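Local atomic coordinates of Mlr6093 protein (Mesorhizobium loti, PDB entry 2QJ8), a protein that probably acts as a zinc-dependent hydrolase of the succinylglutamate desuccinylase/aspartoacylase family, cleaving ester or linear amide bonds. Residues M164-S169 / G199-C204; K172-P177 / A222-G227. All blocks are in the same frame, centred on the assembly; numbering follows the deposited sequence.

Contact 1 (M164-S169 / G199-C204); sequences MTKTVS and GKTFIC
The T167 hydroxyl is gripped by three groups on its way to segment 199-204: OG1 lies 2.7 Å from each of two bridging waters, water 1 and water 2, and is hydrogen-bonded to Q163 O, one helical turn back. In this zinc-exopeptidase-type catalytic domain, helix 161-172 lies against strand 201-208, the two short axes diverging by 39°, and no direct hydrogen bond crosses between the segments. Water 1 donates to K200 O at 2.8 Å and accepts from F202 N at 3.0 Å, so it satisfies two backbone groups, one on each side of T201 in sequence, where strand 201-208 begins. Water 2 joins the same T167 hydroxyl to T201 OG1, 2.8 Å from the water. Q163 NE2 reaches K200 O directly, a second tie to that carbonyl. The threonine side chains slide past each other in opposite directions, T167 OG1 lying 3.9 Å from T201 CG2. With CG2 anti to its backbone N and OG1 beside that N (chi1 -65°), T167 sends hydroxyl and methyl to different partners. Farther out, the extended chain of K166 crosses T201 at about a right angle. The methyl CG2 of T167 comes to rest 3.7 Å from F202 O.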
# COMPACT_ATOMS: atom_id res chain seq x y z
N MSE A 164 27.53 -14.83 -12.04
CA MSE A 164 26.12 -14.83 -12.40
C MSE A 164 25.52 -16.21 -12.14
O MSE A 164 24.45 -16.30 -11.55
CB MSE A 164 25.89 -14.41 -13.86
CG MSE A 164 24.41 -14.39 -14.29
SE MSE A 164 24.10 -13.64 -16.05
CE MSE A 164 25.37 -14.67 -17.12
N THR A 165 26.21 -17.25 -12.56
CA THR A 165 25.76 -18.63 -12.37
C THR A 165 25.60 -18.99 -10.88
O THR A 165 24.59 -19.60 -10.48
CB THR A 165 26.75 -19.61 -13.02
OG1 THR A 165 27.02 -19.19 -14.36
CG2 THR A 165 26.20 -21.03 -13.03
N LYS A 166 26.59 -18.63 -10.08
CA LYS A 166 26.54 -18.88 -8.65
C LYS A 166 25.36 -18.16 -8.00
O LYS A 166 24.60 -18.78 -7.26
CB LYS A 166 27.83 -18.44 -7.98
CG LYS A 166 27.93 -18.71 -6.45
CD LYS A 166 29.28 -18.24 -5.95
CE LYS A 166 29.46 -18.46 -4.48
NZ LYS A 166 30.79 -17.92 -4.07
N THR A 167 25.23 -16.86 -8.27
CA THR A 167 24.18 -16.06 -7.67
C THR A 167 22.79 -16.53 -8.10
O THR A 167 21.91 -16.63 -7.25
CB THR A 167 24.34 -14.55 -7.96
OG1 THR A 167 25.54 -14.07 -7.32
CG2 THR A 167 23.13 -13.77 -7.43
N VAL A 168 22.62 -16.85 -9.38
CA VAL A 168 21.34 -17.31 -9.91
C VAL A 168 20.98 -18.67 -9.29
O VAL A 168 19.85 -18.86 -8.91
CB VAL A 168 21.33 -17.36 -11.47
CG1 VAL A 168 20.13 -18.09 -12.00
CG2 VAL A 168 21.40 -15.94 -12.05
N SER A 169 21.95 -19.57 -9.14
CA SER A 169 21.70 -20.88 -8.52
C SER A 169 21.25 -20.76 -7.06
O SER A 169 20.27 -21.41 -6.66
CB SER A 169 22.92 -21.77 -8.60
OG SER A 169 23.17 -22.09 -9.96
N GLY A 199 32.79 -8.45 -5.73
CA GLY A 199 32.69 -9.81 -6.23
C GLY A 199 31.96 -10.76 -5.32
O GLY A 199 32.32 -11.94 -5.24
N LYS A 200 30.93 -10.24 -4.66
CA LYS A 200 30.13 -10.98 -3.70
C LYS A 200 28.77 -11.40 -4.26
O LYS A 200 28.34 -11.01 -5.38
CB LYS A 200 29.99 -10.13 -2.41
CG LYS A 200 31.33 -10.02 -1.63
CD LYS A 200 31.25 -9.12 -0.39
CE LYS A 200 32.63 -8.99 0.28
NZ LYS A 200 32.58 -8.04 1.44
N THR A 201 28.13 -12.28 -3.49
CA THR A 201 26.79 -12.79 -3.80
C THR A 201 25.81 -11.79 -3.21
O THR A 201 25.83 -11.55 -2.01
CB THR A 201 26.58 -14.17 -3.21
OG1 THR A 201 27.53 -15.03 -3.82
CG2 THR A 201 25.12 -14.69 -3.47
N PHE A 202 25.05 -11.12 -4.06
CA PHE A 202 24.05 -10.16 -3.61
C PHE A 202 22.69 -10.66 -4.07
O PHE A 202 22.48 -10.82 -5.28
CB PHE A 202 24.36 -8.79 -4.19
CG PHE A 202 23.40 -7.70 -3.78
CD1 PHE A 202 22.97 -7.56 -2.45
CD2 PHE A 202 22.97 -6.76 -4.72
CE1 PHE A 202 22.11 -6.55 -2.07
CE2 PHE A 202 22.11 -5.72 -4.34
CZ PHE A 202 21.67 -5.62 -3.01
N ILE A 203 21.79 -10.91 -3.11
CA ILE A 203 20.44 -11.44 -3.35
C ILE A 203 19.38 -10.46 -2.84
O ILE A 203 19.46 -9.97 -1.72
CB ILE A 203 20.32 -12.88 -2.76
CG1 ILE A 203 21.20 -13.83 -3.57
CG2 ILE A 203 18.92 -13.39 -2.84
CD1 ILE A 203 21.25 -15.20 -3.02
N CYS A 204 18.44 -10.13 -3.73
CA CYS A 204 17.39 -9.18 -3.46
C CYS A 204 16.02 -9.85 -3.57
O CYS A 204 15.62 -10.23 -4.67
CB CYS A 204 17.55 -8.05 -4.48
SG CYS A 204 16.61 -6.61 -4.15
O HOH W 1 25.95 -11.46 -6.86
O HOH W 2 27.99 -14.96 -6.54

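Contact 2 (K172-P177 / A222-G227); sequences KAFKLP and AGVRNG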
# COMPACT_ATOMS: atom_id res chain seq x y z
N LYS A 172 17.62 -19.35 -7.02
CA LYS A 172 16.65 -20.39 -7.37
C LYS A 172 16.39 -21.39 -6.24
O LYS A 172 15.26 -21.86 -6.10
CB LYS A 172 17.10 -21.15 -8.64
CG LYS A 172 16.97 -20.33 -9.93
CD LYS A 172 17.55 -21.10 -11.13
CE LYS A 172 17.38 -20.31 -12.43
NZ LYS A 172 18.06 -20.96 -13.61
N ALA A 173 17.43 -21.68 -5.45
CA ALA A 173 17.36 -22.54 -4.26
C ALA A 173 16.45 -21.99 -3.12
O ALA A 173 16.15 -22.73 -2.21
CB ALA A 173 18.78 -22.84 -3.70
N PHE A 174 16.04 -20.71 -3.18
CA PHE A 174 15.06 -20.14 -2.24
C PHE A 174 13.67 -20.73 -2.51
O PHE A 174 12.82 -20.71 -1.63
CB PHE A 174 14.95 -18.61 -2.33
CG PHE A 174 16.05 -17.85 -1.64
CD1 PHE A 174 17.38 -18.01 -1.99
CD2 PHE A 174 15.75 -16.91 -0.69
CE1 PHE A 174 18.38 -17.28 -1.39
CE2 PHE A 174 16.77 -16.17 -0.07
CZ PHE A 174 18.08 -16.38 -0.42
N LYS A 175 13.45 -21.27 -3.72
CA LYS A 175 12.18 -21.83 -4.14
C LYS A 175 10.99 -20.86 -4.03
O LYS A 175 9.90 -21.26 -3.66
CB LYS A 175 11.91 -23.16 -3.42
CG LYS A 175 13.09 -24.10 -3.40
CD LYS A 175 12.69 -25.52 -3.04
CE LYS A 175 13.91 -26.41 -2.77
NZ LYS A 175 15.07 -26.20 -3.72
N LEU A 176 11.21 -19.58 -4.31
CA LEU A 176 10.13 -18.61 -4.35
C LEU A 176 9.32 -18.83 -5.65
O LEU A 176 9.81 -19.50 -6.59
CB LEU A 176 10.68 -17.18 -4.31
CG LEU A 176 11.27 -16.75 -2.98
CD1 LEU A 176 12.12 -15.45 -3.15
CD2 LEU A 176 10.19 -16.58 -1.90
N PRO A 177 8.06 -18.35 -5.70
CA PRO A 177 7.22 -18.44 -6.90
C PRO A 177 7.88 -18.06 -8.22
O PRO A 177 7.69 -18.76 -9.21
CB PRO A 177 6.08 -17.48 -6.58
CG PRO A 177 5.90 -17.64 -5.15
CD PRO A 177 7.28 -17.82 -4.56
N ALA A 222 9.40 -19.16 4.30
CA ALA A 222 9.82 -20.47 3.81
C ALA A 222 10.95 -20.31 2.77
O ALA A 222 11.88 -21.12 2.75
CB ALA A 222 8.63 -21.25 3.21
N GLY A 223 10.82 -19.28 1.93
CA GLY A 223 11.78 -18.93 0.92
C GLY A 223 13.14 -18.63 1.51
O GLY A 223 14.13 -19.19 1.09
N VAL A 224 13.16 -17.73 2.49
CA VAL A 224 14.41 -17.34 3.13
C VAL A 224 15.04 -18.49 3.91
O VAL A 224 16.26 -18.63 3.89
CB VAL A 224 14.24 -16.06 3.95
CG1 VAL A 224 15.49 -15.77 4.80
CG2 VAL A 224 13.93 -14.91 2.97
N ARG A 225 14.23 -19.36 4.51
CA ARG A 225 14.73 -20.58 5.15
C ARG A 225 15.40 -21.52 4.14
O ARG A 225 16.45 -22.07 4.42
CB ARG A 225 13.62 -21.32 5.89
CG ARG A 225 14.10 -22.64 6.52
CD ARG A 225 13.02 -23.38 7.25
NE ARG A 225 13.42 -24.78 7.50
CZ ARG A 225 13.29 -25.81 6.66
NH1 ARG A 225 12.75 -25.68 5.44
NH2 ARG A 225 13.70 -27.03 7.05
N ASN A 226 14.76 -21.74 2.98
CA ASN A 226 15.35 -22.54 1.91
C ASN A 226 16.70 -21.94 1.45
O ASN A 226 17.68 -22.67 1.24
CB ASN A 226 14.41 -22.65 0.69
CG ASN A 226 13.09 -23.38 0.98
OD1 ASN A 226 13.02 -24.21 1.87
ND2 ASN A 226 12.05 -23.05 0.23
N GLY A 227 16.74 -20.61 1.35
CA GLY A 227 17.95 -19.88 0.98
C GLY A 227 19.06 -20.12 1.97
O GLY A 227 20.18 -20.39 1.56
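F174 lays one face of its ring over the backbone of helix 218-230, while N226 and K175 meet beside the F174 carbonyl. G227 CA stands 3.5 Å from the ring centroid and only 13° off the ring normal, a CH-pi contact over the face. Both glycines matter here: a beta carbon on G227 would run into F174 CZ, and one on G223 into L176 CD2, which now sits 4.0 Å from G223 CA. Ring atom CE2 of F174 also meets V224 CG2 in a looser apolar contact, at 4.3 Å. With CG anti to its carbonyl carbon (chi1 -79°), the ring swings over the helix. The backbone oxygen F174 O receives N226 ND2 at 3.1 Å in a nearly straight bond (163° at the hydrogen); the donor stands above the carbonyl plane, whereas the oxygen lies almost in the plane of the N226 amide. G223 CA adds a CA-H...O contact to F174 O at 3.3 Å. The aliphatic part of K175 crosses the N226 side chain at about a right angle, its CB nearest to ND2. Replacing F174 by an alanine would probably open a gap over G227 CA and leave V224 CG2 without its aromatic neighbour. F174 also touches I153 of strand 152-155. The motif is a type I beta turn, K172 to K175, that ends helix 161-172 with K175 at positive phi and packs on the glycine face (G223, G227) of helix 218-230 in the catalytic domain.

How the contacts relate
Contacts 1 and 2 show how one helix and the loop that follows it can be used in succession: 164-169 on helix 161-172 faces strand 201-208, while the segment 172-177, at the helix end and beyond it, faces helix 218-230, the next helix after that strand. The segments alternate along the chain, and the centres of the two contacts lie about 14 Å apart. They meet directly, as I203 CD1 of contact 1 packs 3.9 Å from F174 CE1 of contact 2. Contact 1 combines threonine packing with two bridging waters, whereas contact 2 is buried and brings ring and helix together at two glycines. Both belong to the catalytic domain, and neither includes a zinc ion or ligand among its atoms.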